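Transcriptional regulator, MarR family (Listeria monocytogenes str. 4b, PDB 2QWW) probably binds DNA as a homodimeric winged helix-turn-helix repressor of the MarR family and so regulates transcription. Local coordinates at residues Gln23-Ser26 and Ala27-Asp31; Glu108-Ser111 and Lys112-Thr115; Leu139-Leu142 and Asn143-Glu147. All coordinates share one frame; numbering follows the deposited sequence.

Contact 1 of 3, residues Gln23-Ser26 and Ala27-Asp31; sequences QRIS and AGYAD
I25 and Y29, one helical turn apart on helix 8-37, run side by side and point the same way, and their touch is the close part of this local contact. The methyl branch of I25 does the work: CG2 lies 3.6 Å from CE2 of the Y29 ring. With CG1 beside the backbone N (chi1 -70°), CG2 stands anti to that N, which turns the short branch to the tyrosine; I25 also packs on L150 of the second subunit. The same ring also nears the backbone, Y29 CD2 lying 3.3 Å from I25 O at an oblique angle. Beyond the two segments, F119, M120 and A123 of helix 118-128 pack on Y29, so the ring is packed by that helix as well as by I25.

The backbone pairing is uneven. A27 N to Q23 O (2.9 Å) and A30 N to S26 O (3.0 Å) are sound i to i+4 bonds, whereas G28 N to R24 O, at 3.5 Å, and Y29 N to I25 O, at 3.4 Å, are weak. S26 turns its hydroxyl back along the helix, where OG bonds to I22 O.

The other flank is looser and exposed: the side chains of Q23 and R24 make no close contact with the following turn. Q23 meets its counterpart Q23 of the second subunit, and R24 packs on K151 of that chain. Such a long N-terminal helix, shared between the dimer interface and the DNA-binding lobe, is characteristic of the MarR fold.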
loop_
_atom_site.group_PDB
_atom_site.type_symbol
_atom_site.label_atom_id
_atom_site.label_comp_id
_atom_site.label_asym_id
_atom_site.label_seq_id
_atom_site.Cartn_x
_atom_site.Cartn_y
_atom_site.Cartn_z
ATOM N N GLN A 23 2.876 -2.612 -8.173
ATOM C CA GLN A 23 2.480 -2.611 -6.775
ATOM C C GLN A 23 1.144 -3.346 -6.647
ATOM O O GLN A 23 0.948 -4.083 -5.697
ATOM C CB GLN A 23 2.426 -1.168 -6.246
ATOM C CG GLN A 23 1.992 -0.954 -4.770
ATOM C CD GLN A 23 2.803 -1.742 -3.744
ATOM O OE1 GLN A 23 2.741 -2.972 -3.700
ATOM N NE2 GLN A 23 3.522 -1.028 -2.879
ATOM N N ARG A 24 0.260 -3.172 -7.631
ATOM C CA ARG A 24 -1.025 -3.851 -7.665
ATOM C C ARG A 24 -0.822 -5.376 -7.771
ATOM O O ARG A 24 -1.494 -6.146 -7.089
ATOM C CB ARG A 24 -1.877 -3.308 -8.827
ATOM C CG ARG A 24 -3.268 -3.921 -8.938
ATOM C CD ARG A 24 -4.082 -3.403 -10.117
ATOM N NE ARG A 24 -3.310 -3.259 -11.357
ATOM C CZ ARG A 24 -2.890 -4.257 -12.138
ATOM N NH1 ARG A 24 -3.120 -5.537 -11.827
ATOM N NH2 ARG A 24 -2.208 -3.965 -13.244
ATOM N N ILE A 25 0.134 -5.801 -8.598
ATOM C CA ILE A 25 0.456 -7.222 -8.764
ATOM C C ILE A 25 1.139 -7.770 -7.526
ATOM O O ILE A 25 0.900 -8.908 -7.130
ATOM C CB ILE A 25 1.363 -7.444 -9.995
ATOM C CG1 ILE A 25 0.550 -7.184 -11.269
ATOM C CG2 ILE A 25 1.978 -8.858 -10.001
ATOM C CD1 ILE A 25 1.391 -7.034 -12.502
ATOM N N SER A 26 2.010 -6.966 -6.934
ATOM C CA SER A 26 2.704 -7.377 -5.734
ATOM C C SER A 26 1.707 -7.571 -4.590
ATOM O O SER A 26 1.899 -8.432 -3.752
ATOM C CB SER A 26 3.770 -6.356 -5.341
ATOM O OG SER A 26 4.747 -6.223 -6.354
ATOM N N ALA A 27 0.650 -6.764 -4.557
ATOM C CA ALA A 27 -0.359 -6.891 -3.510
ATOM C C ALA A 27 -1.068 -8.255 -3.560
ATOM O O ALA A 27 -1.329 -8.862 -2.523
ATOM C CB ALA A 27 -1.364 -5.748 -3.606
ATOM N N GLY A 28 -1.366 -8.731 -4.761
ATOM C CA GLY A 28 -2.011 -10.034 -4.943
ATOM C C GLY A 28 -1.151 -11.170 -4.422
ATOM O O GLY A 28 -1.675 -12.110 -3.823
ATOM N N TYR A 29 0.158 -11.095 -4.663
ATOM C CA TYR A 29 1.101 -12.093 -4.152
ATOM C C TYR A 29 1.268 -11.988 -2.649
ATOM O O TYR A 29 1.612 -12.975 -2.004
ATOM C CB TYR A 29 2.487 -11.977 -4.800
ATOM C CG TYR A 29 2.550 -12.482 -6.213
ATOM C CD1 TYR A 29 2.432 -13.842 -6.481
ATOM C CD2 TYR A 29 2.739 -11.614 -7.284
ATOM C CE1 TYR A 29 2.478 -14.322 -7.764
ATOM C CE2 TYR A 29 2.792 -12.093 -8.587
ATOM C CZ TYR A 29 2.668 -13.451 -8.814
ATOM O OH TYR A 29 2.711 -13.965 -10.092
ATOM N N ALA A 30 1.116 -10.775 -2.119
ATOM C CA ALA A 30 1.156 -10.523 -0.675
ATOM C C ALA A 30 -0.052 -11.210 -0.017
ATOM O O ALA A 30 0.065 -11.755 1.069
ATOM C CB ALA A 30 1.142 -9.015 -0.399
ATOM N N ASP A 31 -1.202 -11.195 -0.695
ATOM C CA ASP A 31 -2.409 -11.892 -0.231
ATOM C C ASP A 31 -2.228 -13.399 -0.238
ATOM O O ASP A 31 -2.688 -14.065 0.680
ATOM C CB ASP A 31 -3.626 -11.591 -1.112
ATOM C CG ASP A 31 -4.081 -10.154 -1.030
ATOM O OD1 ASP A 31 -3.697 -9.441 -0.080
ATOM O OD2 ASP A 31 -4.839 -9.741 -1.932
#

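Contact 2 of 3, residues Glu108-Ser111 and Lys112-Thr115; sequences EDLS and KRST
K112 lies along the carbonyl of E108, one turn back on helix 105-115, and its backbone bond is the straightest of the set. K112 N reaches E108 O at 2.9 Å with an N-H...O angle of 171°. R113 N to D109 O and S114 N to L110 O continue the i to i+4 pattern, the latter more bent at 135°. S111 O is shared near the end of the helix: it takes T115 N at 3.1 Å and, weakly, S114 N, so two successive amides converge on one carbonyl.

Two hydroxyls are also bonded. T115 holds OG1 between its backbone N and carbonyl carbon (chi1 58°), which folds the hydroxyl back to donate to K112 O at 2.9 Å. S111, the buried residue here, sends OG off the helix to N48 OD1.

This helix follows strand 100-103, the middle strand of the small antiparallel sheet in the winged helix-turn-helix domain of MarR proteins. It packs on helix 41-52 through E108 and K112 on Y51, S111 on I47 and S114 on L44, while L110, R113 and S114 meet L37 of helix 8-37.

Aliphatic contacts are made mostly against backbone oxygens. The extended K112 chain runs past E108 O, with CG 3.3 Å away, and R113 lays CG 3.4 Å from D109 O before bending at chi3. That bend brings R113 NH1 to 4.3 Å from L110 CD2, an oblique and loose approach to the guanidinium.

Charge acts at longer range. K112 NZ sits 4.7 Å from both E108 OE1 and D109 OD1, too far for a salt bridge, though the two carboxylates may still stabilise the ammonium group electrostatically.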
loop_
_atom_site.group_PDB
_atom_site.type_symbol
_atom_site.label_atom_id
_atom_site.label_comp_id
_atom_site.label_asym_id
_atom_site.label_seq_id
_atom_site.Cartn_x
_atom_site.Cartn_y
_atom_site.Cartn_z
ATOM N N GLU A 108 7.960 -13.895 15.335
ATOM C CA GLU A 108 9.129 -13.395 14.590
ATOM C C GLU A 108 9.284 -14.173 13.272
ATOM O O GLU A 108 9.448 -13.582 12.201
ATOM C CB GLU A 108 10.417 -13.483 15.455
ATOM C CG GLU A 108 10.448 -12.520 16.663
ATOM C CD GLU A 108 11.629 -12.740 17.629
ATOM O OE1 GLU A 108 12.488 -13.612 17.360
ATOM O OE2 GLU A 108 11.693 -12.033 18.670
ATOM N N ASP A 109 9.164 -15.497 13.366
ATOM C CA ASP A 109 9.280 -16.406 12.222
ATOM C C ASP A 109 8.320 -16.066 11.088
ATOM O O ASP A 109 8.750 -15.994 9.937
ATOM C CB ASP A 109 9.048 -17.848 12.661
ATOM C CG ASP A 109 10.095 -18.342 13.659
ATOM O OD1 ASP A 109 11.125 -17.652 13.833
ATOM O OD2 ASP A 109 9.884 -19.418 14.276
ATOM N N LEU A 110 7.038 -15.855 11.410
ATOM C CA LEU A 110 6.029 -15.492 10.400
ATOM C C LEU A 110 6.192 -14.070 9.885
ATOM O O LEU A 110 5.867 -13.795 8.720
ATOM C CB LEU A 110 4.602 -15.664 10.936
ATOM C CG LEU A 110 4.233 -17.048 11.467
ATOM C CD1 LEU A 110 2.831 -17.026 12.034
ATOM C CD2 LEU A 110 4.357 -18.086 10.379
ATOM N N SER A 111 6.624 -13.151 10.752
ATOM C CA SER A 111 6.910 -11.786 10.313
ATOM C C SER A 111 7.945 -11.881 9.186
ATOM O O SER A 111 7.735 -11.368 8.093
ATOM C CB SER A 111 7.482 -10.949 11.454
ATOM O OG SER A 111 7.635 -9.603 11.038
ATOM N N LYS A 112 9.021 -12.611 9.452
ATOM C CA LYS A 112 10.092 -12.841 8.482
ATOM C C LYS A 112 9.592 -13.445 7.155
ATOM O O LYS A 112 9.978 -12.999 6.069
ATOM C CB LYS A 112 11.180 -13.727 9.106
ATOM C CG LYS A 112 11.995 -13.010 10.190
ATOM C CD LYS A 112 12.781 -13.971 11.048
ATOM C CE LYS A 112 13.551 -13.232 12.136
ATOM N NZ LYS A 112 14.240 -14.182 13.065
ATOM N N ARG A 113 8.718 -14.442 7.243
ATOM C CA ARG A 113 8.157 -15.050 6.042
ATOM C C ARG A 113 7.213 -14.082 5.316
ATOM O O ARG A 113 6.998 -14.199 4.101
ATOM C CB ARG A 113 7.463 -16.371 6.383
ATOM C CG ARG A 113 8.424 -17.466 6.867
ATOM C CD ARG A 113 7.683 -18.746 7.221
ATOM N NE ARG A 113 6.863 -19.178 6.092
ATOM C CZ ARG A 113 5.911 -20.110 6.139
ATOM N NH1 ARG A 113 5.619 -20.745 7.270
ATOM N NH2 ARG A 113 5.231 -20.395 5.028
ATOM N N SER A 114 6.657 -13.115 6.043
ATOM C CA SER A 114 5.788 -12.108 5.426
ATOM C C SER A 114 6.588 -11.074 4.624
ATOM O O SER A 114 6.127 -10.583 3.588
ATOM C CB SER A 114 4.977 -11.373 6.492
ATOM O OG SER A 114 4.072 -10.468 5.881
ATOM N N THR A 115 7.781 -10.731 5.103
ATOM C CA THR A 115 8.625 -9.730 4.424
ATOM C C THR A 115 9.357 -10.342 3.229
ATOM O O THR A 115 9.491 -9.687 2.196
ATOM C CB THR A 115 9.620 -9.095 5.405
ATOM O OG1 THR A 115 10.433 -10.119 6.003
ATOM C CG2 THR A 115 8.864 -8.362 6.493
#

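Contact 3 of 3, residues Leu139-Leu142 and Asn143-Glu147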
loop_
_atom_site.group_PDB
_atom_site.type_symbol
_atom_site.label_atom_id
_atom_site.label_comp_id
_atom_site.label_asym_id
_atom_site.label_seq_id
_atom_site.Cartn_x
_atom_site.Cartn_y
_atom_site.Cartn_z
ATOM N N LEU A 139 17.951 -2.553 -14.596
ATOM C CA LEU A 139 16.646 -2.423 -13.915
ATOM C C LEU A 139 16.864 -2.045 -12.452
ATOM O O LEU A 139 16.287 -1.073 -11.950
ATOM C CB LEU A 139 15.874 -3.753 -13.990
ATOM C CG LEU A 139 14.499 -3.851 -13.324
ATOM C CD1 LEU A 139 13.485 -2.894 -13.919
ATOM C CD2 LEU A 139 13.999 -5.285 -13.433
ATOM N N ILE A 140 17.719 -2.822 -11.796
ATOM C CA ILE A 140 18.059 -2.606 -10.398
ATOM C C ILE A 140 18.778 -1.279 -10.185
ATOM O O ILE A 140 18.444 -0.560 -9.255
ATOM C CB ILE A 140 18.951 -3.743 -9.840
ATOM C CG1 ILE A 140 18.169 -5.052 -9.791
ATOM C CG2 ILE A 140 19.438 -3.410 -8.415
ATOM C CD1 ILE A 140 19.010 -6.258 -9.445
ATOM N N ARG A 141 19.763 -0.980 -11.043
ATOM C CA ARG A 141 20.554 0.249 -10.953
ATOM C C ARG A 141 19.713 1.487 -11.161
ATOM O O ARG A 141 19.823 2.449 -10.401
ATOM C CB ARG A 141 21.702 0.255 -11.977
ATOM C CG ARG A 141 22.631 1.484 -11.867
ATOM C CD ARG A 141 23.775 1.471 -12.880
ATOM N NE ARG A 141 23.360 1.953 -14.198
ATOM C CZ ARG A 141 23.229 3.236 -14.528
ATOM N NH1 ARG A 141 23.448 4.204 -13.638
ATOM N NH2 ARG A 141 22.849 3.568 -15.764
ATOM N N LEU A 142 18.896 1.486 -12.200
ATOM C CA LEU A 142 18.056 2.650 -12.481
ATOM C C LEU A 142 16.954 2.859 -11.405
ATOM O O LEU A 142 16.735 3.984 -10.961
ATOM C CB LEU A 142 17.492 2.567 -13.912
ATOM C CG LEU A 142 18.530 2.600 -15.046
ATOM C CD1 LEU A 142 17.887 2.348 -16.440
ATOM C CD2 LEU A 142 19.278 3.908 -15.046
ATOM N N ASN A 143 16.271 1.800 -10.983
ATOM C CA ASN A 143 15.268 1.932 -9.923
ATOM C C ASN A 143 15.897 2.441 -8.604
ATOM O O ASN A 143 15.354 3.352 -7.960
ATOM C CB ASN A 143 14.492 0.621 -9.716
ATOM C CG ASN A 143 13.373 0.427 -10.747
ATOM O OD1 ASN A 143 12.585 1.325 -10.989
ATOM N ND2 ASN A 143 13.298 -0.744 -11.327
ATOM N N LYS A 144 17.060 1.893 -8.265
ATOM C CA LYS A 144 17.826 2.314 -7.094
ATOM C C LYS A 144 18.192 3.803 -7.214
ATOM O O LYS A 144 18.118 4.554 -6.240
ATOM C CB LYS A 144 19.080 1.462 -6.975
ATOM C CG LYS A 144 19.893 1.635 -5.689
ATOM C CD LYS A 144 19.293 0.851 -4.528
ATOM C CE LYS A 144 19.782 1.356 -3.170
ATOM N NZ LYS A 144 19.240 2.723 -2.868
ATOM N N LYS A 145 18.552 4.240 -8.417
ATOM C CA LYS A 145 18.863 5.639 -8.648
ATOM C C LYS A 145 17.640 6.500 -8.365
ATOM O O LYS A 145 17.730 7.535 -7.696
ATOM C CB LYS A 145 19.364 5.836 -10.077
ATOM C CG LYS A 145 19.863 7.220 -10.402
ATOM C CD LYS A 145 20.492 7.257 -11.795
ATOM C CE LYS A 145 21.920 6.754 -11.799
ATOM N NZ LYS A 145 22.840 7.722 -11.134
ATOM N N VAL A 146 16.492 6.047 -8.845
ATOM C CA VAL A 146 15.246 6.774 -8.662
ATOM C C VAL A 146 14.913 6.943 -7.167
ATOM O O VAL A 146 14.542 8.030 -6.732
ATOM C CB VAL A 146 14.058 6.126 -9.441
ATOM C CG1 VAL A 146 12.740 6.850 -9.143
ATOM C CG2 VAL A 146 14.308 6.163 -10.947
ATOM N N GLU A 147 15.029 5.866 -6.410
ATOM C CA GLU A 147 14.788 5.867 -4.980
ATOM C C GLU A 147 15.725 6.841 -4.284
ATOM O O GLU A 147 15.290 7.618 -3.442
ATOM C CB GLU A 147 15.041 4.471 -4.422
ATOM C CG GLU A 147 14.858 4.339 -2.923
ATOM C CD GLU A 147 15.478 3.073 -2.355
ATOM O OE1 GLU A 147 15.927 2.201 -3.136
ATOM O OE2 GLU A 147 15.509 2.942 -1.108
#
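L139 and N143 lie side by side on helix 133-150, pointing the same way, in the helical dimerisation region of the MarR fold. The leucine methyl CD1 comes to 3.4 Å from N143 ND2, so an apolar branch flanks the amide. L139 has CG anti to the backbone N (chi1 179°), which carries its tip forward to the asparagine. Both ends of that amide are held from outside: OD1 bonds to Y19 OH, and ND2 bonds to OD1 of N143 in the second subunit. L139 and V146 pack on V146 and L139 of that subunit.

On another flank, R141 and K145 also run alongside each other. R141 NH1 is 3.5 Å from K145 CE, and one guanidinium face carries L142 CD2, 3.6 Å above its plane and offset toward the rim. The like charges of R141 NH1 and K145 NZ remain 4.4 Å apart; the salt bridge from R141 NE to E138 and a long, weak ion pair from NH1 to E135 of the second subunit may ease the repulsion.

N143 N to L139 O and V146 N to L142 O, each 3.0 Å, frame a regular i to i+4 run. The end of K144 leads away from the preceding turn, and its NZ forms a salt bridge with E147 OE1 at 3.4 Å, the hydrogen bond in it weak, while E147 OE2 pairs with K151 and with S21 OG of the second subunit.

How the contacts relate
The three contacts come in series along the chain, each within a single helix: contact 1 on helix 8-37, contact 2 on helix 105-115 and contact 3 on helix 133-150. Contacts 1 and 2 have centres about 17 Å apart and approach to about 6 Å between nearest atoms; contact 3 is about 21 Å from contact 1 and 26 Å from contact 2, centre to centre. None touches another. Contacts 1 and 3 both meet the second subunit, whereas contact 2 meets no other chain and belongs to the winged-helix lobe. Helix 8-37 thus spans from the dimer interface to the lobe expected to bind DNA.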